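Side-chain contacts in putative transcriptional regulator protein, LacI family (Rhizobium etli, PDB 3MIZ), which probably acts as a DNA-binding transcriptional repressor of the LacI family, whose periplasmic-binding-protein-like portion would be expected to sense a small-molecule effector: residues E190-Q194 with D195-T199; L162-N165 with D166-I169. All blocks are in the same frame, centred on the assembly; numbering follows the deposited sequence.

Contact 1: E190-Q194 with D195-T199; sequences EMLKQ and DDRPT
Met191, a selenomethionine, and Pro198 meet at about a right angle where helix 184-192 gives way to the loop that leads into strand 200-203. The touching atoms are the two CG carbons, 3.9 Å apart. With chi1 at -176°, Met191 CG stands opposite its backbone N and beside its carbonyl carbon, and the chain beyond it runs inward to pack on Ser168, Ser170 and Ile201. The proline ring also brings CD to within 3.6 Å of Met191 O, so one residue meets both the side chain and the carbonyl of Met191. Beside this pair, Leu192 reaches with one branch to the aliphatic part of Arg197, CD2 lying 4.1 Å from CG, and the two chains pass at a slant. Arg197 CD sits 3.2 Å from Leu192 O, which lies near the guanidinium plane at its edge, without forming a hydrogen bond to it. Leu192 itself is buried, covered further by Leu219, Leu221 and Ile201, whereas Arg197 stays exposed. Met191 on Pro198 and Leu192 on the arginine methylenes are apolar contacts, while the CD carbons of Pro198 and Arg197, each next to nitrogen and slightly polarised, also lie against Met191 O and Leu192 O; the arginine charge nearby is likely to suit the partial negative charge at the C-terminal end of the helix.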
ATOM      1  N   GLU A 190       1.397  15.581  22.622  1.00 20.29           N
ATOM      2  CA  GLU A 190       2.246  16.106  23.686  1.00 21.67           C
ATOM      3  C   GLU A 190       3.065  17.280  23.165  1.00 21.77           C
ATOM      4  O   GLU A 190       3.185  18.315  23.827  1.00 20.18           O
ATOM      5  CB  GLU A 190       3.183  15.005  24.197  1.00 24.28           C
ATOM      6  CG  GLU A 190       4.064  15.404  25.378  1.00 30.21           C
ATOM      7  CD  GLU A 190       3.265  15.899  26.574  1.00 34.33           C
ATOM      8  OE1 GLU A 190       2.258  15.249  26.937  1.00 35.74           O
ATOM      9  OE2 GLU A 190       3.651  16.936  27.160  1.00 37.87           O
HETATM   10  N   MSE A 191       3.616  17.112  21.966  1.00 19.36           N
HETATM   11  CA  MSE A 191       4.440  18.128  21.326  1.00 19.82           C
HETATM   12  C   MSE A 191       3.681  19.428  21.060  1.00 20.16           C
HETATM   13  O   MSE A 191       4.214  20.526  21.236  1.00 18.52           O
HETATM   14  CB  MSE A 191       4.981  17.574  20.003  1.00 21.83           C
HETATM   15  CG  MSE A 191       5.931  18.487  19.264  1.00 24.36           C
HETATM   16 SE   MSE A 191       6.537  17.664  17.607  1.00 28.94          SE
HETATM   17  CE  MSE A 191       7.717  16.330  18.375  1.00 21.01           C
ATOM     18  N   LEU A 192       2.431  19.297  20.635  1.00 20.03           N
ATOM     19  CA  LEU A 192       1.610  20.461  20.319  1.00 20.02           C
ATOM     20  C   LEU A 192       1.000  21.128  21.551  1.00 22.50           C
ATOM     21  O   LEU A 192       0.487  22.249  21.471  1.00 22.46           O
ATOM     22  CB  LEU A 192       0.506  20.053  19.345  1.00 18.52           C
ATOM     23  CG  LEU A 192       0.986  19.733  17.924  1.00 18.00           C
ATOM     24  CD1 LEU A 192      -0.100  18.987  17.142  1.00 19.43           C
ATOM     25  CD2 LEU A 192       1.367  21.032  17.224  1.00 17.22           C
ATOM     26  N   LYS A 193       1.047  20.441  22.685  1.00 24.52           N
ATOM     27  CA  LYS A 193       0.497  20.999  23.913  1.00 29.27           C
ATOM     28  C   LYS A 193       1.573  21.720  24.712  1.00 31.66           C
ATOM     29  O   LYS A 193       1.286  22.339  25.734  1.00 32.84           O
ATOM     30  CB  LYS A 193      -0.151  19.906  24.764  1.00 28.06           C
ATOM     31  CG  LYS A 193      -1.497  19.441  24.220  1.00 30.70           C
ATOM     32  CD  LYS A 193      -2.263  18.596  25.223  1.00 32.12           C
ATOM     33  CE  LYS A 193      -1.544  17.296  25.536  1.00 34.54           C
ATOM     34  NZ  LYS A 193      -2.349  16.433  26.449  1.00 37.24           N
ATOM     35  N   GLN A 194       2.811  21.637  24.233  1.00 34.08           N
ATOM     36  CA  GLN A 194       3.930  22.296  24.889  1.00 36.10           C
ATOM     37  C   GLN A 194       3.644  23.791  24.956  1.00 37.02           C
ATOM     38  O   GLN A 194       2.941  24.336  24.104  1.00 35.88           O
ATOM     39  CB  GLN A 194       5.223  22.078  24.098  1.00 36.25           C
ATOM     40  CG  GLN A 194       5.718  20.646  24.045  1.00 36.45           C
ATOM     41  CD  GLN A 194       6.991  20.520  23.229  1.00 37.06           C
ATOM     42  OE1 GLN A 194       7.015  20.845  22.043  1.00 36.39           O
ATOM     43  NE2 GLN A 194       8.058  20.049  23.862  1.00 38.41           N
ATOM     44  N   ASP A 195       4.194  24.451  25.970  1.00 39.43           N
ATOM     45  CA  ASP A 195       4.001  25.887  26.129  1.00 41.02           C
ATOM     46  C   ASP A 195       4.642  26.624  24.954  1.00 39.51           C
ATOM     47  O   ASP A 195       4.087  27.596  24.445  1.00 39.54           O
ATOM     48  CB  ASP A 195       4.599  26.349  27.459  1.00 44.69           C
ATOM     49  CG  ASP A 195       3.851  25.778  28.657  1.00 48.26           C
ATOM     50  OD1 ASP A 195       2.653  26.101  28.820  1.00 49.32           O
ATOM     51  OD2 ASP A 195       4.459  25.004  29.430  1.00 49.73           O
ATOM     52  N   ASP A 196       5.810  26.155  24.525  1.00 37.83           N
ATOM     53  CA  ASP A 196       6.495  26.751  23.382  1.00 37.27           C
ATOM     54  C   ASP A 196       6.263  25.843  22.174  1.00 34.73           C
ATOM     55  O   ASP A 196       7.183  25.203  21.669  1.00 34.47           O
ATOM     56  CB  ASP A 196       7.996  26.891  23.654  1.00 39.46           C
ATOM     57  CG  ASP A 196       8.313  28.029  24.607  1.00 43.12           C
ATOM     58  OD1 ASP A 196       7.760  29.133  24.411  1.00 44.80           O
ATOM     59  OD2 ASP A 196       9.118  27.828  25.542  1.00 44.06           O
ATOM     60  N   ARG A 197       5.011  25.808  21.731  1.00 31.56           N
ATOM     61  CA  ARG A 197       4.550  24.993  20.606  1.00 28.75           C
ATOM     62  C   ARG A 197       5.282  25.240  19.288  1.00 25.68           C
ATOM     63  O   ARG A 197       5.424  26.379  18.856  1.00 23.68           O
ATOM     64  CB  ARG A 197       3.049  25.254  20.415  1.00 30.57           C
ATOM     65  CG  ARG A 197       2.345  24.416  19.368  1.00 31.60           C
ATOM     66  CD  ARG A 197       0.840  24.649  19.435  1.00 32.54           C
ATOM     67  NE  ARG A 197       0.451  25.980  18.972  1.00 34.34           N
ATOM     68  CZ  ARG A 197      -0.701  26.571  19.282  1.00 36.41           C
ATOM     69  NH1 ARG A 197      -1.577  25.953  20.061  1.00 36.51           N
ATOM     70  NH2 ARG A 197      -0.983  27.781  18.813  1.00 36.41           N
ATOM     71  N   PRO A 198       5.777  24.172  18.633  1.00 23.16           N
ATOM     72  CA  PRO A 198       6.463  24.430  17.361  1.00 21.09           C
ATOM     73  C   PRO A 198       5.471  24.945  16.312  1.00 20.00           C
ATOM     74  O   PRO A 198       4.281  24.626  16.369  1.00 21.45           O
ATOM     75  CB  PRO A 198       7.056  23.062  16.997  1.00 21.97           C
ATOM     76  CG  PRO A 198       6.158  22.086  17.701  1.00 21.39           C
ATOM     77  CD  PRO A 198       5.908  22.761  19.029  1.00 22.07           C
ATOM     78  N   THR A 199       5.961  25.749  15.370  1.00 17.54           N
ATOM     79  CA  THR A 199       5.117  26.310  14.319  1.00 17.48           C
ATOM     80  C   THR A 199       5.066  25.393  13.103  1.00 16.34           C
ATOM     81  O   THR A 199       4.197  25.532  12.248  1.00 15.29           O
ATOM     82  CB  THR A 199       5.625  27.710  13.870  1.00 19.64           C
ATOM     83  OG1 THR A 199       6.927  27.589  13.285  1.00 19.06           O
ATOM     84  CG2 THR A 199       5.707  28.653  15.065  1.00 18.82           C
TER

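Contact 2: L162-N165 with D166-I169; sequences LTEN and DLSI
Asp166 turns its CG away from its own carbonyl carbon and beside its backbone N (chi1 -59°), which sends the carboxylate back along the chain to the amide of Thr163. There OD2 accepts a hydrogen bond from Thr163 N, 3.0 Å long and almost straight at 175°, the donor standing above the carboxylate plane and not within it. The same two residues are joined in return by Asp166 N, which bonds to Thr163 O at 2.6 Å, so backbone and side chain of Asp166 both hold Thr163. Leu162 adds its CB and CD2 against OD2, passing the carboxylate at about a right angle. With the carboxylate cut back to an alanine here, the Thr163 amide would probably lose its side-chain acceptor, the backbone bond from Asp166 N remaining. Two overlapping type I turns, the second closed by Leu167 N bonding to Glu164 O at 3.2 Å, carry the chain from helix 144-160 into strand 167-174, the reversal that links a helix to the next strand in an alternating alpha/beta domain. At the end of the second turn the Leu167 side chain comes back near Thr163 and Glu164. Its CD2 branch is modelled at an unusual chi2 of -29° and only 2.9 Å from Thr163 O, so that its exact placing is doubtful; Leu167 also rests on Phe153 and Thr157 of helix 144-160. Glu164 bends at chi2 across Leu167 and Ile169, with OE1 at 3.7 Å from Ile169 CD1, while its other oxygen, OE2, makes a salt bridge to Arg154 on the same helix.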
ATOM      1  N   LEU A 162      19.673  27.589  14.083  1.00 29.60           N
ATOM      2  CA  LEU A 162      18.823  27.130  15.174  1.00 30.50           C
ATOM      3  C   LEU A 162      19.602  26.205  16.094  1.00 32.02           C
ATOM      4  O   LEU A 162      20.555  25.552  15.669  1.00 30.88           O
ATOM      5  CB  LEU A 162      17.595  26.392  14.635  1.00 30.85           C
ATOM      6  CG  LEU A 162      16.654  27.164  13.706  1.00 31.54           C
ATOM      7  CD1 LEU A 162      15.453  26.292  13.376  1.00 28.94           C
ATOM      8  CD2 LEU A 162      16.204  28.462  14.372  1.00 32.45           C
ATOM      9  N   THR A 163      19.189  26.149  17.354  1.00 32.60           N
ATOM     10  CA  THR A 163      19.854  25.295  18.326  1.00 35.78           C
ATOM     11  C   THR A 163      18.930  24.155  18.707  1.00 36.14           C
ATOM     12  O   THR A 163      17.716  24.245  18.528  1.00 35.74           O
ATOM     13  CB  THR A 163      20.212  26.066  19.612  1.00 37.02           C
ATOM     14  OG1 THR A 163      19.014  26.345  20.349  1.00 39.18           O
ATOM     15  CG2 THR A 163      20.912  27.376  19.271  1.00 38.53           C
ATOM     16  N   GLU A 164      19.508  23.088  19.245  1.00 37.00           N
ATOM     17  CA  GLU A 164      18.729  21.932  19.655  1.00 38.09           C
ATOM     18  C   GLU A 164      17.555  22.388  20.519  1.00 35.92           C
ATOM     19  O   GLU A 164      16.522  21.721  20.588  1.00 33.98           O
ATOM     20  CB  GLU A 164      19.614  20.959  20.441  1.00 41.60           C
ATOM     21  CG  GLU A 164      19.094  19.529  20.476  1.00 47.04           C
ATOM     22  CD  GLU A 164      19.014  18.912  19.090  1.00 49.02           C
ATOM     23  OE1 GLU A 164      18.136  19.319  18.300  1.00 51.67           O
ATOM     24  OE2 GLU A 164      19.841  18.027  18.785  1.00 50.51           O
ATOM     25  N   ASN A 165      17.718  23.542  21.158  1.00 34.02           N
ATOM     26  CA  ASN A 165      16.691  24.097  22.035  1.00 33.08           C
ATOM     27  C   ASN A 165      15.466  24.632  21.280  1.00 32.47           C
ATOM     28  O   ASN A 165      14.399  24.823  21.871  1.00 30.45           O
ATOM     29  CB  ASN A 165      17.299  25.209  22.892  1.00 36.17           C
ATOM     30  CG  ASN A 165      16.423  25.584  24.066  1.00 38.64           C
ATOM     31  OD1 ASN A 165      15.379  26.214  23.903  1.00 41.17           O
ATOM     32  ND2 ASN A 165      16.840  25.186  25.262  1.00 40.86           N
ATOM     33  N   ASP A 166      15.618  24.880  19.982  1.00 30.14           N
ATOM     34  CA  ASP A 166      14.510  25.379  19.174  1.00 29.67           C
ATOM     35  C   ASP A 166      13.758  24.209  18.550  1.00 29.96           C
ATOM     36  O   ASP A 166      12.690  24.387  17.955  1.00 30.27           O
ATOM     37  CB  ASP A 166      15.014  26.292  18.056  1.00 30.91           C
ATOM     38  CG  ASP A 166      15.770  27.495  18.580  1.00 31.95           C
ATOM     39  OD1 ASP A 166      15.284  28.127  19.543  1.00 32.46           O
ATOM     40  OD2 ASP A 166      16.842  27.808  18.020  1.00 32.54           O
ATOM     41  N   LEU A 167      14.317  23.011  18.690  1.00 26.80           N
ATOM     42  CA  LEU A 167      13.698  21.828  18.115  1.00 25.63           C
ATOM     43  C   LEU A 167      12.931  20.970  19.117  1.00 24.40           C
ATOM     44  O   LEU A 167      13.198  20.987  20.320  1.00 22.41           O
ATOM     45  CB  LEU A 167      14.755  20.952  17.430  1.00 25.55           C
ATOM     46  CG  LEU A 167      15.658  21.466  16.297  1.00 27.33           C
ATOM     47  CD1 LEU A 167      14.963  22.559  15.494  1.00 23.85           C
ATOM     48  CD2 LEU A 167      16.945  21.979  16.878  1.00 26.95           C
ATOM     49  N   SER A 168      11.961  20.227  18.595  1.00 21.71           N
ATOM     50  CA  SER A 168      11.158  19.304  19.384  1.00 20.69           C
ATOM     51  C   SER A 168      11.258  17.983  18.634  1.00 19.56           C
ATOM     52  O   SER A 168      10.540  17.766  17.659  1.00 17.35           O
ATOM     53  CB  SER A 168       9.691  19.743  19.447  1.00 21.52           C
ATOM     54  OG  SER A 168       9.486  20.788  20.382  1.00 24.46           O
ATOM     55  N   ILE A 169      12.155  17.110  19.083  1.00 17.80           N
ATOM     56  CA  ILE A 169      12.349  15.824  18.430  1.00 19.70           C
ATOM     57  C   ILE A 169      11.812  14.705  19.308  1.00 18.66           C
ATOM     58  O   ILE A 169      12.108  14.640  20.497  1.00 19.91           O
ATOM     59  CB  ILE A 169      13.846  15.582  18.126  1.00 20.12           C
ATOM     60  CG1 ILE A 169      14.389  16.751  17.304  1.00 17.78           C
ATOM     61  CG2 ILE A 169      14.020  14.268  17.354  1.00 19.42           C
ATOM     62  CD1 ILE A 169      15.880  16.695  17.013  1.00 21.32           C
TER

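In the fold
Following the chain from the N terminus, contact 2 comes first: it turns the chain after helix 144-160 so that strand 167-174 can enter the mixed sheet, where Ser168 pairs through its backbone with strand 134-138. Contact 1 opens only after that strand, the short strand 181-182 and helix 184-192, and closes the loop leading to strand 200-203. The two are therefore in series, neither nested nor crossed, with centres about 12 Å apart. They nevertheless touch in space: the end of the Gln194 side chain lies next to the Ser168 hydroxyl, and Met191 packs against the Ser168 carbonyl, bringing the turn before strand 167-174 and the loop before strand 200-203 together beside the mixed sheet.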